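Local structure of PfkB family carbohydrate kinase (Listeria grayi DSM 20601, 4GM6) at residues 187-192 and 207-212; 217-222 and 233-238; 246-251 and 268-273. The protein probably phosphorylates a sugar or sugar acid, as expected of a carbohydrate kinase of the PfkB (ribokinase-like) family. All blocks are in the same frame, centred on the assembly; numbering follows the deposited sequence.

Interaction 1 of 3, residues 187-192 and 207-212; sequences FDMNYR and QLLPLV
Phe187, near the end of strand 184-188, projects from the central sheet against Leu208, Leu209 and Val212, which belong to the C-terminal part of helix 198-208, the 3-10 segment 209-211 after it and the residue that follows. The contact belongs to a beta-alpha-beta unit of the ribokinase-like fold and is entirely hydrophobic. Leu208 comes over one face of the phenyl ring, its CB lying 4.1 Å above the ring plane toward the rim, while Leu208 CD1 reaches Phe187 CE1 at 4.1 Å. Val212 works nearer the backbone: its CG2 packs on Phe187 CB at 3.3 Å, a close approach, and also meets CG of the ring from an oblique direction. With chi1 at -171°, the ring extends opposite the backbone N and thus reaches past Val212 as far as Leu208. Beyond the strand end, the bent chain of Met189 lays its SD across the Leu209 side chain, 3.9 Å from Leu209 CD2.

Around this first shell, Tyr205 of the same helix, Val156 of strand 153-157 and Ile161 of helix 158-163 also touch Phe187. Backbone hydrogen bonds from Phe187 to Tyr214 and Ser216 hold its strand against the neighbouring strand 214-216. The chain turns into Val212 through the 3-10 segment, closed by Val212 N donating to Leu209 O at 3.0 Å; the same carbonyl oxygen also accepts from Asn245 ND2.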
loop_
_atom_site.group_PDB
_atom_site.type_symbol
_atom_site.label_atom_id
_atom_site.label_comp_id
_atom_site.label_asym_id
_atom_site.label_seq_id
_atom_site.Cartn_x
_atom_site.Cartn_y
_atom_site.Cartn_z
ATOM N N PHE C 187 -0.728 -38.952 12.619
ATOM C CA PHE C 187 -2.056 -38.376 12.791
ATOM C C PHE C 187 -2.009 -37.148 13.686
ATOM O O PHE C 187 -1.369 -37.145 14.738
ATOM C CB PHE C 187 -3.029 -39.429 13.355
ATOM C CG PHE C 187 -4.465 -38.981 13.366
ATOM C CD1 PHE C 187 -5.118 -38.738 12.144
ATOM C CD2 PHE C 187 -5.156 -38.778 14.572
ATOM C CE1 PHE C 187 -6.439 -38.329 12.143
ATOM C CE2 PHE C 187 -6.479 -38.374 14.575
ATOM C CZ PHE C 187 -7.122 -38.145 13.373
ATOM N N ASP C 188 -2.680 -36.094 13.235
ATOM C CA ASP C 188 -2.762 -34.855 13.968
ATOM C C ASP C 188 -4.220 -34.699 14.432
ATOM O O ASP C 188 -5.101 -34.440 13.607
ATOM C CB ASP C 188 -2.360 -33.726 13.008
ATOM C CG ASP C 188 -2.492 -32.350 13.616
ATOM O OD1 ASP C 188 -2.747 -32.255 14.838
ATOM O OD2 ASP C 188 -2.338 -31.358 12.857
ATOM N N MET C 189 -4.478 -34.865 15.734
ATOM C CA MET C 189 -5.850 -34.772 16.262
ATOM C C MET C 189 -6.574 -33.539 15.704
ATOM O O MET C 189 -7.655 -33.646 15.128
ATOM C CB MET C 189 -5.839 -34.670 17.787
ATOM C CG MET C 189 -5.139 -35.820 18.487
ATOM S SD MET C 189 -6.169 -37.294 18.584
ATOM C CE MET C 189 -7.321 -36.867 19.891
ATOM N N ASN C 190 -5.980 -32.370 15.916
ATOM C CA ASN C 190 -6.467 -31.138 15.309
ATOM C C ASN C 190 -7.988 -31.057 15.358
ATOM O O ASN C 190 -8.654 -30.931 14.327
ATOM C CB ASN C 190 -5.971 -31.027 13.864
ATOM C CG ASN C 190 -5.386 -29.665 13.554
ATOM O OD1 ASN C 190 -5.920 -28.639 13.977
ATOM N ND2 ASN C 190 -4.276 -29.646 12.816
ATOM N N TYR C 191 -8.533 -31.146 16.567
ATOM C CA TYR C 191 -9.970 -31.066 16.751
ATOM C C TYR C 191 -10.426 -29.633 16.542
ATOM O O TYR C 191 -9.782 -28.699 17.009
ATOM C CB TYR C 191 -10.369 -31.540 18.148
ATOM C CG TYR C 191 -11.811 -31.230 18.467
ATOM C CD1 TYR C 191 -12.839 -31.958 17.878
ATOM C CD2 TYR C 191 -12.150 -30.193 19.332
ATOM C CE1 TYR C 191 -14.163 -31.676 18.150
ATOM C CE2 TYR C 191 -13.473 -29.901 19.609
ATOM C CZ TYR C 191 -14.476 -30.647 19.017
ATOM O OH TYR C 191 -15.801 -30.372 19.286
ATOM N N ARG C 192 -11.528 -29.451 15.823
ATOM C CA ARG C 192 -12.031 -28.104 15.563
ATOM C C ARG C 192 -13.484 -27.990 16.010
ATOM O O ARG C 192 -14.362 -28.679 15.487
ATOM C CB ARG C 192 -11.884 -27.747 14.080
ATOM C CG ARG C 192 -10.442 -27.619 13.616
ATOM C CD ARG C 192 -9.727 -26.490 14.341
ATOM N NE ARG C 192 -8.299 -26.431 14.023
ATOM C CZ ARG C 192 -7.792 -25.858 12.930
ATOM N NH1 ARG C 192 -8.596 -25.299 12.030
ATOM N NH2 ARG C 192 -6.478 -25.848 12.732
ATOM N N GLN C 207 -11.942 -44.585 15.904
ATOM C CA GLN C 207 -11.651 -45.428 14.757
ATOM C C GLN C 207 -10.211 -45.230 14.265
ATOM O O GLN C 207 -9.561 -46.175 13.848
ATOM C CB GLN C 207 -12.616 -45.137 13.586
ATOM C CG GLN C 207 -14.099 -45.202 13.975
ATOM C CD GLN C 207 -14.996 -44.802 12.824
ATOM O OE1 GLN C 207 -14.777 -45.210 11.683
ATOM N NE2 GLN C 207 -16.008 -43.995 13.117
ATOM N N LEU C 208 -9.719 -43.994 14.312
ATOM C CA LEU C 208 -8.370 -43.652 13.803
ATOM C C LEU C 208 -7.243 -44.077 14.719
ATOM O O LEU C 208 -6.320 -44.726 14.269
ATOM C CB LEU C 208 -8.225 -42.150 13.539
ATOM C CG LEU C 208 -9.024 -41.666 12.375
ATOM C CD1 LEU C 208 -8.229 -41.836 11.088
ATOM C CD2 LEU C 208 -10.428 -42.352 12.261
ATOM N N LEU C 209 -7.329 -43.718 16.004
ATOM C CA LEU C 209 -6.209 -43.911 16.964
ATOM C C LEU C 209 -5.566 -45.316 17.038
ATOM O O LEU C 209 -4.339 -45.434 17.056
ATOM C CB LEU C 209 -6.598 -43.463 18.390
ATOM C CG LEU C 209 -6.893 -41.959 18.504
ATOM C CD1 LEU C 209 -7.367 -41.623 19.912
ATOM C CD2 LEU C 209 -5.678 -41.117 18.129
ATOM N N PRO C 210 -6.381 -46.368 17.093
ATOM C CA PRO C 210 -5.791 -47.754 17.105
ATOM C C PRO C 210 -4.863 -47.994 15.911
ATOM O O PRO C 210 -4.070 -48.956 15.901
ATOM C CB PRO C 210 -7.012 -48.617 16.993
ATOM C CG PRO C 210 -8.128 -47.788 17.570
ATOM C CD PRO C 210 -7.846 -46.338 17.229
ATOM N N LEU C 211 -4.960 -47.100 14.925
ATOM C CA LEU C 211 -4.237 -47.213 13.659
ATOM C C LEU C 211 -3.022 -46.299 13.512
ATOM O O LEU C 211 -2.387 -46.283 12.445
ATOM C CB LEU C 211 -5.184 -46.876 12.496
ATOM C CG LEU C 211 -6.284 -47.874 12.180
ATOM C CD1 LEU C 211 -6.813 -47.577 10.779
ATOM C CD2 LEU C 211 -5.742 -49.308 12.282
ATOM N N VAL C 212 -2.706 -45.515 14.558
ATOM C CA VAL C 212 -1.660 -44.478 14.453
ATOM C C VAL C 212 -0.288 -44.837 15.081
ATOM O O VAL C 212 -0.208 -45.526 16.109
ATOM C CB VAL C 212 -2.159 -43.142 15.042
ATOM C CG1 VAL C 212 -1.027 -42.117 15.073
ATOM C CG2 VAL C 212 -3.361 -42.615 14.244
#

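Interaction 2 of 3, residues 217-222 and 233-238; sequences AGQMDA and TDYYQA
Tyr235, Gln219 and Tyr236 account for most of the surface buried here, where the first turns of two short helices, 219-225 and 235-242, meet. Gln219 lies across one face of the Tyr235 ring in a CH-pi contact: its CB stands 3.8 Å from the ring centroid, only 10° off the ring normal. The next carbon, Gln219 CG, is nearer the rim, 3.4 Å from Tyr235 CD1. The two side chains cross at about a right angle, and the aliphatic part of the glutamine does most of the covering, since its amide CD comes no nearer than 4.0 Å, to Tyr235 CD1. Tyr235 takes the first torsion that sets CG between its backbone N and carbonyl carbon (chi1 41°), which swings the ring over the start of helix 219-225. At the root of the same side chain, Tyr235 CB packs on Ala222 CB at 3.8 Å.

Tyr236 supplies the polar link. Its OH donates to Ala217 O at 2.8 Å, with a C=O...donor angle of 161°, and so satisfies a backbone acceptor just before the helix. Both helix starts are held by local bonds. Gly218, the N-cap of helix 219-225, gives its N-H to the anti lone pair of Asp221 OD2 at 2.7 Å, and Asp234 caps the other helix, its OD1 accepting from Gln237 N at 3.1 Å.

The Tyr236 ring also meets the rings of Phe249 and Trp269 of the adjoining hairpin, while His267 of strand 261-270 touches Tyr235. Met239, farther along helix 235-242, packs on both Ala217 and Ala222, and Met189 borders Ala217 from the loop after strand 184-188.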
loop_
_atom_site.group_PDB
_atom_site.type_symbol
_atom_site.label_atom_id
_atom_site.label_comp_id
_atom_site.label_asym_id
_atom_site.label_seq_id
_atom_site.Cartn_x
_atom_site.Cartn_y
_atom_site.Cartn_z
ATOM N N ALA C 217 -1.001 -35.003 19.942
ATOM C CA ALA C 217 -2.093 -34.878 20.901
ATOM C C ALA C 217 -1.621 -34.180 22.165
ATOM O O ALA C 217 -0.530 -34.468 22.671
ATOM C CB ALA C 217 -2.693 -36.246 21.226
ATOM N N GLY C 218 -2.436 -33.240 22.644
ATOM C CA GLY C 218 -2.158 -32.528 23.889
ATOM C C GLY C 218 -3.024 -33.047 25.024
ATOM O O GLY C 218 -3.785 -34.004 24.852
ATOM N N GLN C 219 -2.930 -32.412 26.186
ATOM C CA GLN C 219 -3.722 -32.850 27.324
ATOM C C GLN C 219 -5.217 -32.626 27.107
ATOM O O GLN C 219 -6.038 -33.370 27.641
ATOM C CB GLN C 219 -3.272 -32.177 28.621
ATOM C CG GLN C 219 -3.782 -32.908 29.856
ATOM C CD GLN C 219 -3.794 -32.042 31.100
ATOM O OE1 GLN C 219 -3.896 -32.546 32.224
ATOM N NE2 GLN C 219 -3.697 -30.730 30.906
ATOM N N MET C 220 -5.573 -31.601 26.333
ATOM C CA MET C 220 -6.981 -31.358 26.012
ATOM C C MET C 220 -7.535 -32.586 25.305
ATOM O O MET C 220 -8.609 -33.093 25.641
ATOM C CB MET C 220 -7.143 -30.130 25.119
ATOM C CG MET C 220 -6.196 -28.986 25.446
ATOM S SD MET C 220 -4.491 -29.284 24.923
ATOM C CE MET C 220 -4.515 -28.645 23.242
ATOM N N ASP C 221 -6.782 -33.058 24.316
ATOM C CA ASP C 221 -7.123 -34.273 23.599
ATOM C C ASP C 221 -7.239 -35.445 24.571
ATOM O O ASP C 221 -8.238 -36.178 24.574
ATOM C CB ASP C 221 -6.053 -34.554 22.538
ATOM C CG ASP C 221 -5.919 -33.424 21.530
ATOM O OD1 ASP C 221 -6.946 -33.075 20.907
ATOM O OD2 ASP C 221 -4.795 -32.887 21.351
ATOM N N ALA C 222 -6.223 -35.609 25.415
ATOM C CA ALA C 222 -6.192 -36.723 26.368
ATOM C C ALA C 222 -7.485 -36.854 27.183
ATOM O O ALA C 222 -7.997 -37.965 27.398
ATOM C CB ALA C 222 -4.989 -36.586 27.292
ATOM N N THR C 233 -1.445 -36.467 35.693
ATOM C CA THR C 233 -0.327 -35.586 35.345
ATOM C C THR C 233 0.391 -36.143 34.129
ATOM O O THR C 233 0.698 -35.415 33.191
ATOM C CB THR C 233 0.697 -35.474 36.496
ATOM O OG1 THR C 233 0.019 -35.167 37.722
ATOM C CG2 THR C 233 1.725 -34.390 36.198
ATOM N N ASP C 234 0.658 -37.446 34.154
ATOM C CA ASP C 234 1.285 -38.109 33.017
ATOM C C ASP C 234 0.210 -38.644 32.073
ATOM O O ASP C 234 -0.103 -39.839 32.077
ATOM C CB ASP C 234 2.216 -39.237 33.480
ATOM C CG ASP C 234 3.174 -39.685 32.386
ATOM O OD1 ASP C 234 2.882 -39.394 31.200
ATOM O OD2 ASP C 234 4.215 -40.324 32.708
ATOM N N TYR C 235 -0.361 -37.749 31.268
ATOM C CA TYR C 235 -1.455 -38.131 30.380
ATOM C C TYR C 235 -0.971 -38.999 29.218
ATOM O O TYR C 235 -1.701 -39.944 28.795
ATOM C CB TYR C 235 -2.200 -36.891 29.877
ATOM C CG TYR C 235 -1.295 -35.746 29.516
ATOM C CD1 TYR C 235 -0.950 -34.781 30.457
ATOM C CD2 TYR C 235 -0.785 -35.622 28.232
ATOM C CE1 TYR C 235 -0.123 -33.725 30.127
ATOM C CE2 TYR C 235 0.041 -34.567 27.889
ATOM C CZ TYR C 235 0.367 -33.625 28.841
ATOM O OH TYR C 235 1.191 -32.586 28.500
ATOM N N TYR C 236 0.266 -38.696 28.722
ATOM C CA TYR C 236 0.847 -39.480 27.632
ATOM C C TYR C 236 0.982 -40.957 27.984
ATOM O O TYR C 236 0.697 -41.834 27.160
ATOM C CB TYR C 236 2.215 -38.922 27.232
ATOM C CG TYR C 236 2.135 -37.666 26.385
ATOM C CD1 TYR C 236 2.645 -36.454 26.843
ATOM C CD2 TYR C 236 1.542 -37.694 25.130
ATOM C CE1 TYR C 236 2.564 -35.304 26.069
ATOM C CE2 TYR C 236 1.461 -36.555 24.346
ATOM C CZ TYR C 236 1.972 -35.361 24.818
ATOM O OH TYR C 236 1.885 -34.228 24.037
ATOM N N GLN C 237 1.427 -41.234 29.209
ATOM C CA GLN C 237 1.654 -42.606 29.638
ATOM C C GLN C 237 0.291 -43.390 29.671
ATOM O O GLN C 237 0.188 -44.646 29.347
ATOM C CB GLN C 237 2.326 -42.642 31.052
ATOM C CG GLN C 237 2.400 -44.108 31.594
ATOM C CD GLN C 237 3.418 -45.000 30.813
ATOM O OE1 GLN C 237 4.589 -44.645 30.702
ATOM N NE2 GLN C 237 2.966 -46.120 30.250
ATOM N N ALA C 238 -0.784 -42.487 30.073
ATOM C CA ALA C 238 -2.134 -43.093 30.160
ATOM C C ALA C 238 -2.698 -43.278 28.741
ATOM O O ALA C 238 -3.375 -44.279 28.439
ATOM C CB ALA C 238 -3.055 -42.214 31.032
#

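Interaction 3 of 3, residues 246-251 and 268-273; sequences IELFYA and LWTQGE
Phe249 and Trp269 form an antiparallel hydrogen-bonded pair near the open end of the beta hairpin made by strands 248-256 and 261-270 of the large sheet. Each backbone serves the other as donor and acceptor: Trp269 N gives to Phe249 O at 2.9 Å, nearly straight at 166°, whereas Phe249 N gives to Trp269 O at 3.0 Å in a more bent bond (141°) lying in the carbonyl plane. Their side chains run side by side on one face of the sheet, with Trp269 CE3 at the edge of the phenyl ring, 4.1 Å from Phe249 CD2. On the other face, Leu268 packs with Leu248 and with Tyr250, its non-hydrogen-bonded partner.

Past this pair, Glu247 O takes over as acceptor. Thr270 OG1 donates to it at 3.1 Å from well above the carbonyl plane; chi1 of -163° carries this hydroxyl to the side away from the threonine's own N. A water also donates to Glu247 O, at 2.7 Å, and accepts from Gln271 N, the second amide of the type I' turn from Thr270 to Glu273. Thr270 N, the first, donates to Glu273 O at 2.9 Å; the return bond from Glu273 N is weak. Leu248 bonds through its backbone to Asp213 and Cys215, Tyr250 to Cys215, and Ser216 OG hydrogen-bonds to Tyr250 O.

Backbone pairing thus holds the buried Phe249 and Trp269, and beyond them a threonine hydroxyl and a water share a single carbonyl, continuing the polar link between the two strands where regular pairing gives way to the turn.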
loop_
_atom_site.group_PDB
_atom_site.type_symbol
_atom_site.label_atom_id
_atom_site.label_comp_id
_atom_site.label_asym_id
_atom_site.label_seq_id
_atom_site.Cartn_x
_atom_site.Cartn_y
_atom_site.Cartn_z
ATOM N N ILE C 246 0.491 -46.680 19.668
ATOM C CA ILE C 246 1.061 -45.373 19.374
ATOM C C ILE C 246 2.481 -45.288 19.925
ATOM O O ILE C 246 2.689 -45.191 21.115
ATOM C CB ILE C 246 0.193 -44.256 20.004
ATOM C CG1 ILE C 246 -1.174 -44.188 19.344
ATOM C CG2 ILE C 246 0.861 -42.902 19.898
ATOM C CD1 ILE C 246 -2.164 -43.384 20.095
ATOM N N GLU C 247 3.443 -45.299 19.017
ATOM C CA GLU C 247 4.881 -45.240 19.338
ATOM C C GLU C 247 5.338 -43.889 19.981
ATOM O O GLU C 247 6.049 -43.872 20.983
ATOM C CB GLU C 247 5.672 -45.551 18.069
ATOM C CG GLU C 247 7.188 -45.516 18.209
ATOM C CD GLU C 247 7.874 -45.831 16.894
ATOM O OE1 GLU C 247 9.112 -45.593 16.789
ATOM O OE2 GLU C 247 7.171 -46.295 15.958
ATOM N N LEU C 248 4.936 -42.752 19.418
ATOM C CA LEU C 248 5.233 -41.459 20.088
ATOM C C LEU C 248 4.179 -40.391 19.887
ATOM O O LEU C 248 3.560 -40.337 18.828
ATOM C CB LEU C 248 6.630 -40.915 19.745
ATOM C CG LEU C 248 6.943 -40.401 18.343
ATOM C CD1 LEU C 248 8.212 -39.567 18.391
ATOM C CD2 LEU C 248 7.112 -41.560 17.371
ATOM N N PHE C 249 3.967 -39.598 20.946
ATOM C CA PHE C 249 3.083 -38.444 20.891
ATOM C C PHE C 249 3.944 -37.197 20.795
ATOM O O PHE C 249 5.108 -37.208 21.193
ATOM C CB PHE C 249 2.206 -38.351 22.142
ATOM C CG PHE C 249 1.245 -39.496 22.310
ATOM C CD1 PHE C 249 0.000 -39.475 21.692
ATOM C CD2 PHE C 249 1.577 -40.587 23.098
ATOM C CE1 PHE C 249 -0.893 -40.520 21.853
ATOM C CE2 PHE C 249 0.691 -41.641 23.261
ATOM C CZ PHE C 249 -0.545 -41.612 22.638
ATOM N N TYR C 250 3.377 -36.117 20.266
ATOM C CA TYR C 250 4.098 -34.849 20.229
ATOM C C TYR C 250 3.108 -33.704 20.205
ATOM O O TYR C 250 2.008 -33.842 19.679
ATOM C CB TYR C 250 5.022 -34.778 19.010
ATOM C CG TYR C 250 4.317 -34.944 17.679
ATOM C CD1 TYR C 250 3.962 -36.205 17.212
ATOM C CD2 TYR C 250 4.027 -33.844 16.876
ATOM C CE1 TYR C 250 3.323 -36.368 15.994
ATOM C CE2 TYR C 250 3.390 -33.994 15.653
ATOM C CZ TYR C 250 3.041 -35.259 15.217
ATOM O OH TYR C 250 2.404 -35.419 14.004
ATOM N N ALA C 251 3.504 -32.570 20.777
ATOM C CA ALA C 251 2.662 -31.393 20.799
ATOM C C ALA C 251 3.464 -30.238 21.354
ATOM O O ALA C 251 4.579 -30.431 21.845
ATOM C CB ALA C 251 1.430 -31.637 21.659
ATOM N N LEU C 268 7.759 -34.151 23.357
ATOM C CA LEU C 268 7.791 -35.361 22.555
ATOM C C LEU C 268 7.953 -36.569 23.486
ATOM O O LEU C 268 8.949 -36.681 24.202
ATOM C CB LEU C 268 8.919 -35.283 21.520
ATOM C CG LEU C 268 9.087 -36.467 20.559
ATOM C CD1 LEU C 268 7.760 -36.829 19.898
ATOM C CD2 LEU C 268 10.132 -36.133 19.508
ATOM N N TRP C 269 6.951 -37.457 23.471
ATOM C CA TRP C 269 6.892 -38.602 24.383
ATOM C C TRP C 269 7.102 -39.883 23.595
ATOM O O TRP C 269 6.420 -40.145 22.596
ATOM C CB TRP C 269 5.531 -38.631 25.099
ATOM C CG TRP C 269 5.400 -39.685 26.169
ATOM C CD1 TRP C 269 5.459 -39.491 27.525
ATOM C CD2 TRP C 269 5.182 -41.094 25.975
ATOM N NE1 TRP C 269 5.302 -40.689 28.186
ATOM C CE2 TRP C 269 5.128 -41.689 27.260
ATOM C CE3 TRP C 269 5.037 -41.910 24.845
ATOM C CZ2 TRP C 269 4.927 -43.065 27.444
ATOM C CZ3 TRP C 269 4.831 -43.283 25.034
ATOM C CH2 TRP C 269 4.782 -43.840 26.322
ATOM N N THR C 270 8.043 -40.711 24.054
ATOM C CA THR C 270 8.306 -41.962 23.384
ATOM C C THR C 270 8.997 -42.960 24.311
ATOM O O THR C 270 9.953 -42.611 25.016
ATOM C CB THR C 270 9.111 -41.777 22.084
ATOM O OG1 THR C 270 8.994 -42.968 21.265
ATOM C CG2 THR C 270 10.568 -41.480 22.379
ATOM N N GLN C 271 8.478 -44.194 24.300
ATOM C CA GLN C 271 8.948 -45.293 25.145
ATOM C C GLN C 271 9.146 -44.865 26.599
ATOM O O GLN C 271 10.263 -44.945 27.133
ATOM C CB GLN C 271 10.198 -45.980 24.564
ATOM C CG GLN C 271 11.122 -45.073 23.759
ATOM C CD GLN C 271 12.050 -45.889 22.860
ATOM O OE1 GLN C 271 11.597 -46.693 22.052
ATOM N NE2 GLN C 271 13.354 -45.696 23.002
ATOM N N GLY C 272 8.096 -44.337 27.226
ATOM C CA GLY C 272 8.087 -44.106 28.679
ATOM C C GLY C 272 8.613 -42.769 29.123
ATOM O O GLY C 272 8.561 -42.441 30.309
ATOM N N GLU C 273 9.126 -41.976 28.174
ATOM C CA GLU C 273 9.728 -40.685 28.523
ATOM C C GLU C 273 9.148 -39.509 27.749
ATOM O O GLU C 273 8.954 -39.582 26.531
ATOM C CB GLU C 273 11.242 -40.717 28.312
ATOM C CG GLU C 273 11.971 -41.739 29.168
ATOM C CD GLU C 273 13.472 -41.516 29.166
ATOM O OE1 GLU C 273 13.910 -40.384 29.490
ATOM O OE2 GLU C 273 14.212 -42.468 28.843
HETATM O O HOH W 1 6.685 -45.640 22.874
#

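How the interactions relate
Along the chain the three contacts follow in series, all in the one ribokinase-like fold. Interactions 1 and 3 reach the same large sheet, at strand 184-188 and at the hairpin of strands 248-256 and 261-270, with strand 214-216 lying between them; their centres are about 15 Å apart. Interaction 2 lies about 14 Å from interaction 1 and 10 Å from interaction 3, centre to centre. Met189 bridges the first two by packing on Asp221, Tyr236 of the second touches Ala251 of the third, and Ile246 packs on Val212 of the first. The helices of residues 219-242 thus lie between the loop after strand 184-188 and the hairpin.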